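Local atomic coordinates of glycerophosphodiester phosphodiesterase (Cytophaga hutchinsonii ATCC 33406, PDB entry 3CH0), a protein that belongs to the glycerophosphodiester phosphodiesterase family, whose members are built on a TIM-barrel fold. Residues T39-L44 with N134-S139; F176-L181 with L193-E198. All coordinates share one frame; numbering follows the deposited sequence.

Interaction 1: residues T39-L44 with N134-S139; sequences TLEFDL and NGEIKS
Thr-39 meets Asn-134 through its methyl, with CG2 3.7 Å from Asn-134 CB; chi1 of -59° sets CG2 anti to the backbone N, and the hydroxyl OG1 is hydrogen-bonded to Asp-10. At Leu-40 the backbone takes over: its O accepts from Asn-134 N at 2.9 Å, while the branched side chain packs on Leu-120 and Ala-124 of helix 117-127. Glu-41 passes its CG beside the Asn-134 amide, with both polar ends held by other residues, the carboxylate by Gln-174 and the backbone N of Arg-15, the amide ND2 by Gln-12. Phe-42 N donates to Asn-134 O, and Phe-42 O receives Glu-136 N, the alternating ladder of parallel strands. Here two neighbouring strands of the TIM barrel pair, with Glu-41, Asp-43, Asn-134 and Glu-136 on the polar inner face and Phe-42, Leu-44 and Ile-137 turned to the surrounding helices. Placed between N and carbonyl carbon (chi1 51°), the Phe-42 ring leans over the adjoining strand, where Gly-135, lacking a side chain, brings its CA 3.9 Å from the ring centroid in a CH-pi contact. Asp-43 lies alongside Glu-136, carboxylate planes 70° apart and OD1 only 3.2 Å from OE1, two acceptors without a bond between them. Asn-24 holds Asp-43 OD2, while Glu-136 OE1 and Lys-138 NZ hydrogen-bond a citric acid molecule. The bent Lys-138 brings CE 3.3 Å from Asp-43 OD1 and extends NZ to Glu-136 OE2 at 2.7 Å, a salt bridge with NZ above the carboxylate plane. Leu-44 N donates to Glu-136 O at 2.8 Å; Leu-44 O takes a weak bond from Lys-138 N.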
loop_
_atom_site.group_PDB
_atom_site.type_symbol
_atom_site.label_atom_id
_atom_site.label_comp_id
_atom_site.label_asym_id
_atom_site.label_seq_id
_atom_site.Cartn_x
_atom_site.Cartn_y
_atom_site.Cartn_z
ATOM N N THR A 39 -5.743 -7.170 6.569
ATOM C CA THR A 39 -5.195 -5.823 6.380
ATOM C C THR A 39 -5.526 -5.298 4.993
ATOM O O THR A 39 -5.415 -6.047 3.987
ATOM C CB THR A 39 -3.673 -5.905 6.498
ATOM O OG1 THR A 39 -3.332 -6.435 7.798
ATOM C CG2 THR A 39 -2.944 -4.533 6.340
ATOM N N LEU A 40 -5.941 -4.045 4.961
ATOM C CA LEU A 40 -6.064 -3.321 3.697
ATOM C C LEU A 40 -4.699 -2.659 3.474
ATOM O O LEU A 40 -4.246 -1.896 4.326
ATOM C CB LEU A 40 -7.123 -2.256 3.794
ATOM C CG LEU A 40 -8.539 -2.740 4.208
ATOM C CD1 LEU A 40 -9.484 -1.530 4.337
ATOM C CD2 LEU A 40 -9.051 -3.716 3.163
ATOM N N GLU A 41 -4.099 -2.928 2.333
ATOM C CA GLU A 41 -2.850 -2.341 1.915
ATOM C C GLU A 41 -3.150 -1.258 0.842
ATOM O O GLU A 41 -4.028 -1.418 -0.023
ATOM C CB GLU A 41 -1.890 -3.410 1.395
ATOM C CG GLU A 41 -0.469 -2.937 1.082
ATOM C CD GLU A 41 -0.319 -2.125 -0.178
ATOM O OE1 GLU A 41 -1.157 -2.160 -1.124
ATOM O OE2 GLU A 41 0.714 -1.422 -0.314
ATOM N N PHE A 42 -2.474 -0.116 0.903
ATOM C CA PHE A 42 -2.815 0.969 0.006
ATOM C C PHE A 42 -1.714 2.013 0.053
ATOM O O PHE A 42 -0.809 1.942 0.849
ATOM C CB PHE A 42 -4.158 1.619 0.389
ATOM C CG PHE A 42 -4.209 1.996 1.842
ATOM C CD1 PHE A 42 -4.607 1.080 2.798
ATOM C CD2 PHE A 42 -3.846 3.288 2.274
ATOM C CE1 PHE A 42 -4.594 1.377 4.126
ATOM C CE2 PHE A 42 -3.805 3.604 3.614
ATOM C CZ PHE A 42 -4.189 2.657 4.540
ATOM N N ASP A 43 -1.823 2.993 -0.839
ATOM C CA ASP A 43 -0.793 3.993 -1.127
ATOM C C ASP A 43 -1.378 5.367 -0.937
ATOM O O ASP A 43 -2.554 5.583 -1.212
ATOM C CB ASP A 43 -0.428 3.821 -2.571
ATOM C CG ASP A 43 -0.040 2.412 -2.910
ATOM O OD1 ASP A 43 0.970 1.967 -2.352
ATOM O OD2 ASP A 43 -0.653 1.747 -3.785
ATOM N N LEU A 44 -0.554 6.299 -0.431
ATOM C CA LEU A 44 -0.992 7.640 -0.101
ATOM C C LEU A 44 -0.130 8.704 -0.735
ATOM O O LEU A 44 1.118 8.616 -0.758
ATOM C CB LEU A 44 -1.000 7.867 1.408
ATOM C CG LEU A 44 -1.759 6.840 2.262
ATOM C CD1 LEU A 44 -1.532 6.994 3.768
ATOM C CD2 LEU A 44 -3.253 6.936 1.930
ATOM N N ASN A 134 -2.208 -0.969 6.150
ATOM C CA ASN A 134 -0.810 -0.836 5.807
ATOM C C ASN A 134 -0.753 0.208 4.718
ATOM O O ASN A 134 -1.064 -0.070 3.531
ATOM C CB ASN A 134 -0.277 -2.181 5.334
ATOM C CG ASN A 134 1.223 -2.163 5.117
ATOM O OD1 ASN A 134 1.876 -1.128 5.426
ATOM N ND2 ASN A 134 1.759 -3.204 4.466
ATOM N N GLY A 135 -0.406 1.439 5.112
ATOM C CA GLY A 135 -0.427 2.569 4.204
ATOM C C GLY A 135 0.937 3.045 3.820
ATOM O O GLY A 135 1.750 3.304 4.682
ATOM N N GLU A 136 1.128 3.202 2.508
ATOM C CA GLU A 136 2.447 3.542 1.939
ATOM C C GLU A 136 2.573 5.016 1.684
ATOM O O GLU A 136 1.789 5.594 0.951
ATOM C CB GLU A 136 2.735 2.745 0.646
ATOM C CG GLU A 136 4.185 2.967 0.122
ATOM C CD GLU A 136 4.606 2.081 -0.990
ATOM O OE1 GLU A 136 3.920 1.095 -1.309
ATOM O OE2 GLU A 136 5.673 2.444 -1.599
ATOM N N ILE A 137 3.573 5.648 2.282
ATOM C CA ILE A 137 3.975 6.988 1.905
ATOM C C ILE A 137 4.801 6.967 0.645
ATOM O O ILE A 137 5.942 6.504 0.675
ATOM C CB ILE A 137 4.662 7.761 3.081
ATOM C CG1 ILE A 137 3.555 8.042 4.122
ATOM C CG2 ILE A 137 5.312 9.069 2.643
ATOM C CD1 ILE A 137 3.816 9.147 5.144
ATOM N N LYS A 138 4.175 7.390 -0.443
ATOM C CA LYS A 138 4.815 7.416 -1.723
ATOM C C LYS A 138 5.677 8.660 -2.002
ATOM O O LYS A 138 5.374 9.452 -2.872
ATOM C CB LYS A 138 3.746 7.241 -2.821
ATOM C CG LYS A 138 3.150 5.848 -2.865
ATOM C CD LYS A 138 4.121 4.804 -3.430
ATOM C CE LYS A 138 3.554 3.436 -3.789
ATOM N NZ LYS A 138 4.656 2.386 -4.110
ATOM N N SER A 139 6.774 8.766 -1.247
ATOM C CA SER A 139 7.713 9.891 -1.350
ATOM C C SER A 139 9.017 9.378 -1.965
ATOM O O SER A 139 9.418 8.202 -1.750
ATOM C CB SER A 139 7.989 10.530 0.022
ATOM O OG SER A 139 8.459 9.549 0.945
#

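Interaction 2: residues F176-L181 with L193-E198; sequences FDVRAL and LSYLVE. With EDO (1,2-ethanediol), chain D.
With chi1 at -76°, CG of Phe-176 sits anti to its carbonyl carbon and the ring swings onto Leu-196; chi1 of 68° sets Glu-198 CG between backbone N and carbonyl carbon and carries it to the rim of the ring at CE1, from where the extended chain takes OE2 over the face opposite Leu-196. The contact belongs to a beta-alpha-beta unit of the TIM barrel, in which helix 178-187 connects strands 171-175 and 192-197. Leu-196 CB stands over the ring centre, 3.6 Å from the Phe-176 centroid, a CH-pi contact suited to a flat apolar residue. The Glu-198 chain crosses the ring at about a right angle, CG 3.6 Å from Phe-176 CE1 at the rim, its carboxylate plane tilted 34° to the ring. Asp-177 is the N-cap: OD1 accepts Arg-179 N and, through its syn lone pair, Arg-179 NE, while OD2 takes NH2, a side-on grip that fixes both side chains at the helix start. Further along, the branched Leu-181, its side chain directed to the strand, packs CD1 3.6 Å from Tyr-195 CD1, and Leu-181 O lies 3.4 Å from Leu-193 CD1; Val-178 CG1 touches Tyr-195 CE1 beside it. The phenol OH of Tyr-195 is hydrogen-bonded to Gln-206 O. A water bridges the two segments, donating to Phe-176 O and, at 2.7 Å, to Leu-196 O. Past the strand end, 1,2-ethanediol donates from O1 to Glu-198 O at 2.7 Å.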
loop_
_atom_site.group_PDB
_atom_site.type_symbol
_atom_site.label_atom_id
_atom_site.label_comp_id
_atom_site.label_asym_id
_atom_site.label_seq_id
_atom_site.Cartn_x
_atom_site.Cartn_y
_atom_site.Cartn_z
ATOM N N PHE A 176 9.306 2.949 1.053
ATOM C CA PHE A 176 10.657 2.729 0.554
ATOM C C PHE A 176 11.608 3.819 1.009
ATOM O O PHE A 176 12.869 3.651 0.893
ATOM C CB PHE A 176 10.680 2.763 -0.975
ATOM C CG PHE A 176 10.144 1.543 -1.626
ATOM C CD1 PHE A 176 10.923 0.411 -1.777
ATOM C CD2 PHE A 176 8.891 1.517 -2.143
ATOM C CE1 PHE A 176 10.428 -0.719 -2.379
ATOM C CE2 PHE A 176 8.414 0.377 -2.774
ATOM C CZ PHE A 176 9.180 -0.753 -2.844
ATOM N N ASP A 177 11.060 4.981 1.362
ATOM C CA ASP A 177 11.839 6.222 1.598
ATOM C C ASP A 177 12.305 6.177 3.033
ATOM O O ASP A 177 11.513 6.395 3.932
ATOM C CB ASP A 177 10.972 7.445 1.339
ATOM C CG ASP A 177 11.742 8.743 1.349
ATOM O OD1 ASP A 177 12.916 8.759 1.804
ATOM O OD2 ASP A 177 11.160 9.726 0.891
ATOM N N VAL A 178 13.596 5.861 3.262
ATOM C CA VAL A 178 14.137 5.821 4.619
ATOM C C VAL A 178 13.913 7.119 5.392
ATOM O O VAL A 178 13.792 7.111 6.600
ATOM C CB VAL A 178 15.610 5.390 4.617
ATOM C CG1 VAL A 178 15.721 3.917 4.193
ATOM C CG2 VAL A 178 16.483 6.319 3.757
ATOM N N ARG A 179 13.820 8.243 4.700
ATOM C CA ARG A 179 13.612 9.535 5.363
ATOM C C ARG A 179 12.251 9.556 6.016
ATOM O O ARG A 179 12.069 10.155 7.097
ATOM C CB ARG A 179 13.657 10.671 4.360
ATOM C CG ARG A 179 14.972 10.782 3.515
ATOM C CD ARG A 179 14.893 11.900 2.495
ATOM N NE ARG A 179 13.699 11.737 1.644
ATOM C CZ ARG A 179 13.108 12.704 0.963
ATOM N NH1 ARG A 179 13.594 13.936 0.969
ATOM N NH2 ARG A 179 11.980 12.463 0.294
ATOM N N ALA A 180 11.235 9.044 5.323
ATOM C CA ALA A 180 9.879 9.022 5.877
ATOM C C ALA A 180 9.863 8.052 7.089
ATOM O O ALA A 180 9.259 8.353 8.133
ATOM C CB ALA A 180 8.858 8.557 4.824
ATOM N N LEU A 181 10.567 6.899 7.012
ATOM C CA LEU A 181 10.620 5.984 8.156
ATOM C C LEU A 181 11.315 6.617 9.385
ATOM O O LEU A 181 10.872 6.480 10.502
ATOM C CB LEU A 181 11.235 4.661 7.750
ATOM C CG LEU A 181 10.536 3.924 6.621
ATOM C CD1 LEU A 181 11.388 2.719 6.173
ATOM C CD2 LEU A 181 9.112 3.550 7.043
ATOM N N LEU A 193 6.080 0.557 11.831
ATOM C CA LEU A 193 6.621 0.841 10.514
ATOM C C LEU A 193 6.983 -0.433 9.790
ATOM O O LEU A 193 7.501 -1.397 10.375
ATOM C CB LEU A 193 7.823 1.757 10.643
ATOM C CG LEU A 193 7.598 3.081 11.347
ATOM C CD1 LEU A 193 8.914 3.882 11.380
ATOM C CD2 LEU A 193 6.490 3.901 10.666
ATOM N N SER A 194 6.783 -0.395 8.467
ATOM C CA SER A 194 7.250 -1.388 7.581
ATOM C C SER A 194 8.237 -0.821 6.549
ATOM O O SER A 194 7.965 0.186 5.855
ATOM C CB SER A 194 6.057 -1.993 6.828
ATOM O OG SER A 194 6.534 -2.901 5.799
ATOM N N TYR A 195 9.399 -1.490 6.448
ATOM C CA TYR A 195 10.437 -1.097 5.568
ATOM C C TYR A 195 10.376 -1.894 4.256
ATOM O O TYR A 195 10.584 -3.104 4.210
ATOM C CB TYR A 195 11.762 -1.422 6.294
ATOM C CG TYR A 195 13.045 -1.160 5.587
ATOM C CD1 TYR A 195 13.188 -0.090 4.704
ATOM C CD2 TYR A 195 14.180 -1.873 5.952
ATOM C CE1 TYR A 195 14.427 0.192 4.108
ATOM C CE2 TYR A 195 15.398 -1.615 5.390
ATOM C CZ TYR A 195 15.534 -0.584 4.493
ATOM O OH TYR A 195 16.753 -0.248 3.895
ATOM N N LEU A 196 9.996 -1.171 3.211
ATOM C CA LEU A 196 9.907 -1.702 1.876
ATOM C C LEU A 196 11.279 -1.695 1.228
ATOM O O LEU A 196 11.985 -0.687 1.239
ATOM C CB LEU A 196 8.944 -0.902 1.009
ATOM C CG LEU A 196 7.480 -1.011 1.370
ATOM C CD1 LEU A 196 6.596 0.068 0.711
ATOM C CD2 LEU A 196 7.008 -2.416 0.960
ATOM N N VAL A 197 11.633 -2.852 0.658
ATOM C CA VAL A 197 12.937 -3.084 0.044
ATOM C C VAL A 197 12.764 -3.732 -1.310
ATOM O O VAL A 197 12.083 -4.727 -1.461
ATOM C CB VAL A 197 13.848 -3.960 0.942
ATOM C CG1 VAL A 197 15.150 -4.337 0.138
ATOM C CG2 VAL A 197 14.079 -3.205 2.246
ATOM N N GLU A 198 13.419 -3.148 -2.304
ATOM C CA GLU A 198 13.418 -3.753 -3.665
ATOM C C GLU A 198 14.800 -3.870 -4.333
ATOM O O GLU A 198 14.855 -4.248 -5.489
ATOM C CB GLU A 198 12.437 -3.020 -4.588
ATOM C CG GLU A 198 12.798 -1.651 -4.938
ATOM C CD GLU A 198 11.792 -1.017 -5.888
ATOM O OE1 GLU A 198 10.917 -1.742 -6.432
ATOM O OE2 GLU A 198 11.908 0.212 -6.067
HETATM C C1 EDO D . 14.213 -7.174 -6.809
HETATM O O1 EDO D . 15.450 -6.452 -6.942
HETATM C C2 EDO D . 13.516 -7.241 -8.151
HETATM O O2 EDO D . 12.426 -8.139 -8.202
HETATM O O HOH W 1 13.962 1.100 0.584
#

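Overall arrangement
From the N terminus, strand 39-46 is reached first, and interaction 1 closes a loop of 89 residues, which includes helices 88-91 and 117-127, when strand 132-137 pairs with it in parallel. After helix 151-164 and strand 171-175, interaction 2 closes a shorter loop of 11 residues, laying the start of helix 178-187 and the turn before it on strand 192-197. The two loops follow in series, neither nesting nor crossing. Strand 171-175 lies between strands 132-137 and 192-197, so both contacts reach the same sheet, with their centres about 11 Å apart. They also touch directly: Ser-139 OG probably hydrogen-bonds Asp-177 OD2, and Glu-136 packs on Leu-196 and Phe-176. The bound citric acid lies near both Lys-138 and Phe-176.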